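Local coordinates for protein N-methyltransferase (Streptoalloteichus sp. ATCC 53650, PDB 5BSZ) that probably transfers a methyl group from S-adenosylmethionine to the nitrogen of a nucleotide-linked trideoxysugar destined for kedarcidin, at residues G153-G158 with S185-H190. Residues are numbered along the deposited sequence; the frame is centred on the assembly and turned at random.
With THM (thymidine), chain G.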
loop_
_atom_site.group_PDB
_atom_site.type_symbol
_atom_site.label_atom_id
_atom_site.label_comp_id
_atom_site.label_asym_id
_atom_site.label_seq_id
_atom_site.Cartn_x
_atom_site.Cartn_y
_atom_site.Cartn_z
ATOM N N GLY A 153 -4.893 18.635 28.564
ATOM C CA GLY A 153 -6.264 19.110 28.868
ATOM C C GLY A 153 -7.089 19.521 27.673
ATOM O O GLY A 153 -8.293 19.207 27.565
ATOM N N THR A 154 -6.421 20.164 26.713
ATOM C CA THR A 154 -7.115 20.824 25.639
ATOM C C THR A 154 -7.134 20.020 24.345
ATOM O O THR A 154 -7.887 20.336 23.444
ATOM C CB THR A 154 -6.562 22.244 25.398
ATOM O OG1 THR A 154 -5.135 22.204 25.273
ATOM C CG2 THR A 154 -6.923 23.176 26.611
ATOM N N PHE A 155 -6.310 18.993 24.216
ATOM C CA PHE A 155 -6.372 18.181 23.008
ATOM C C PHE A 155 -7.721 17.480 22.963
ATOM O O PHE A 155 -8.165 16.949 23.968
ATOM C CB PHE A 155 -5.241 17.170 22.975
ATOM C CG PHE A 155 -5.270 16.278 21.768
ATOM C CD1 PHE A 155 -4.874 16.774 20.521
ATOM C CD2 PHE A 155 -5.776 15.005 21.849
ATOM C CE1 PHE A 155 -4.956 15.977 19.385
ATOM C CE2 PHE A 155 -5.809 14.184 20.724
ATOM C CZ PHE A 155 -5.410 14.671 19.489
ATOM N N LEU A 156 -8.348 17.476 21.792
ATOM C CA LEU A 156 -9.679 16.902 21.630
ATOM C C LEU A 156 -9.547 15.629 20.849
ATOM O O LEU A 156 -9.060 15.658 19.761
ATOM C CB LEU A 156 -10.583 17.870 20.848
ATOM C CG LEU A 156 -10.864 19.142 21.652
ATOM C CD1 LEU A 156 -11.736 20.078 20.818
ATOM C CD2 LEU A 156 -11.421 18.861 23.067
ATOM N N ASP A 157 -9.992 14.522 21.417
ATOM C CA ASP A 157 -10.069 13.235 20.744
ATOM C C ASP A 157 -11.171 13.338 19.684
ATOM O O ASP A 157 -12.056 14.182 19.767
ATOM C CB ASP A 157 -10.417 12.170 21.794
ATOM C CG ASP A 157 -9.520 12.280 23.026
ATOM O OD1 ASP A 157 -8.324 12.000 22.841
ATOM O OD2 ASP A 157 -9.956 12.690 24.140
ATOM N N GLY A 158 -11.070 12.523 18.658
ATOM C CA GLY A 158 -12.099 12.423 17.621
ATOM C C GLY A 158 -11.918 13.314 16.402
ATOM O O GLY A 158 -12.830 13.450 15.602
ATOM N N SER A 185 0.087 13.391 20.676
ATOM C CA SER A 185 -0.985 13.272 19.678
ATOM C C SER A 185 -0.343 12.736 18.375
ATOM O O SER A 185 0.754 13.128 17.993
ATOM C CB SER A 185 -1.713 14.580 19.459
ATOM O OG SER A 185 -0.853 15.659 19.063
ATOM N N ARG A 186 -0.973 11.725 17.802
ATOM C CA ARG A 186 -0.528 11.083 16.595
ATOM C C ARG A 186 -1.445 11.425 15.460
ATOM O O ARG A 186 -2.672 11.227 15.520
ATOM C CB ARG A 186 -0.483 9.574 16.793
ATOM C CG ARG A 186 -0.042 8.806 15.563
ATOM C CD ARG A 186 0.530 7.454 15.977
ATOM N NE ARG A 186 1.832 7.581 16.645
ATOM C CZ ARG A 186 2.532 6.569 17.104
ATOM N NH1 ARG A 186 2.065 5.334 16.979
ATOM N NH2 ARG A 186 3.732 6.762 17.598
ATOM N N HIS A 187 -0.845 11.981 14.424
ATOM C CA HIS A 187 -1.580 12.570 13.303
ATOM C C HIS A 187 -1.372 11.768 12.022
ATOM O O HIS A 187 -0.236 11.565 11.550
ATOM C CB HIS A 187 -1.116 14.045 13.111
ATOM C CG HIS A 187 -1.414 14.870 14.310
ATOM N ND1 HIS A 187 -2.543 15.658 14.408
ATOM C CD2 HIS A 187 -0.775 14.969 15.501
ATOM C CE1 HIS A 187 -2.586 16.203 15.611
ATOM N NE2 HIS A 187 -1.531 15.794 16.296
ATOM N N GLU A 188 -2.461 11.249 11.465
ATOM C CA GLU A 188 -2.364 10.527 10.178
ATOM C C GLU A 188 -2.982 11.347 9.064
ATOM O O GLU A 188 -4.116 11.840 9.225
ATOM C CB GLU A 188 -3.163 9.270 10.254
ATOM C CG GLU A 188 -2.660 8.221 11.160
ATOM C CD GLU A 188 -3.717 7.180 11.470
ATOM O OE1 GLU A 188 -4.668 7.481 12.238
ATOM O OE2 GLU A 188 -3.565 6.050 10.959
ATOM N N ALA A 189 -2.260 11.517 7.961
ATOM C CA ALA A 189 -2.765 12.252 6.799
ATOM C C ALA A 189 -2.600 11.342 5.564
ATOM O O ALA A 189 -1.528 10.807 5.348
ATOM C CB ALA A 189 -1.955 13.534 6.568
ATOM N N HIS A 190 -3.667 11.152 4.794
ATOM C CA HIS A 190 -3.624 10.393 3.541
ATOM C C HIS A 190 -4.097 11.321 2.447
ATOM O O HIS A 190 -5.018 12.134 2.640
ATOM C CB HIS A 190 -4.510 9.152 3.586
ATOM C CG HIS A 190 -3.994 8.077 4.480
ATOM N ND1 HIS A 190 -3.570 6.847 4.010
ATOM C CD2 HIS A 190 -3.810 8.054 5.823
ATOM C CE1 HIS A 190 -3.189 6.103 5.031
ATOM N NE2 HIS A 190 -3.318 6.815 6.138
HETATM O "O5'" THM G . -6.410 21.178 13.558
HETATM C "C5'" THM G . -7.021 19.937 13.966
HETATM C "C4'" THM G . -6.362 19.378 15.232
HETATM O "O4'" THM G . -6.721 20.355 16.212
HETATM C "C3'" THM G . -6.886 18.016 15.768
HETATM O "O3'" THM G . -5.831 17.041 15.906
HETATM C "C2'" THM G . -7.566 18.267 17.129
HETATM C "C1'" THM G . -7.090 19.699 17.428
HETATM N N1 THM G . -7.903 20.635 18.222
HETATM C C2 THM G . -7.736 20.374 19.595
HETATM O O2 THM G . -7.024 19.398 19.874
HETATM N N3 THM G . -8.317 21.093 20.552
HETATM C C4 THM G . -9.064 22.153 20.245
HETATM O O4 THM G . -9.602 22.852 21.166
HETATM C C5 THM G . -9.235 22.462 18.810
HETATM C C5M THM G . -10.106 23.660 18.539
HETATM C C6 THM G . -8.620 21.697 17.824
#
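The thymidine pocket of this probable sugar N-methyltransferase, a Rossmann-like methyltransferase domain joined to a four-stranded antiparallel sheet, brings the phenyl ring of F155 against S185 and H187. F155 sits in the loop between strands 143-146 and 160-166, the other two on strand 184-195. S185 CB lies over one face of the phenyl ring in a CH-pi contact, 3.9 Å from its centroid and nearest to F155 CE1. With CG anti to the backbone N (chi1 179°), F155 reaches from the loop to the sheet, and its side chain also touches S178 of strand 171-181 and L210 in the loop after strand 198-209; a flat apolar side chain suits this buried place beside the ligand. The small serine lets the ring come close and still offers a hydroxyl: S185 OG meets H187 NE2 at 2.9 Å, in the plane of the imidazole, and is also hydrogen-bonded to W149 NE1. These links would restrict rotation of the imidazole, whose CE1 lies 4.5 Å from F155 CE1.

The loop backbone reads the base. Thymidine N3 donates to T154 O at 3.0 Å, almost straight at 178°, and L156 N donates to thymidine O2 over 3.0 Å, so the pyrimidine is recognised by main-chain groups flanking F155. S178 and R237 add further hydrogen bonds to the ligand. L156 lies over one face of the base with CG and the CD1 methyl, CD1 3.4 Å from thymidine C4. At the sugar, thymidine O3' lies at the imidazole edge, close to the ring plane, 3.4 Å from H187 CE1.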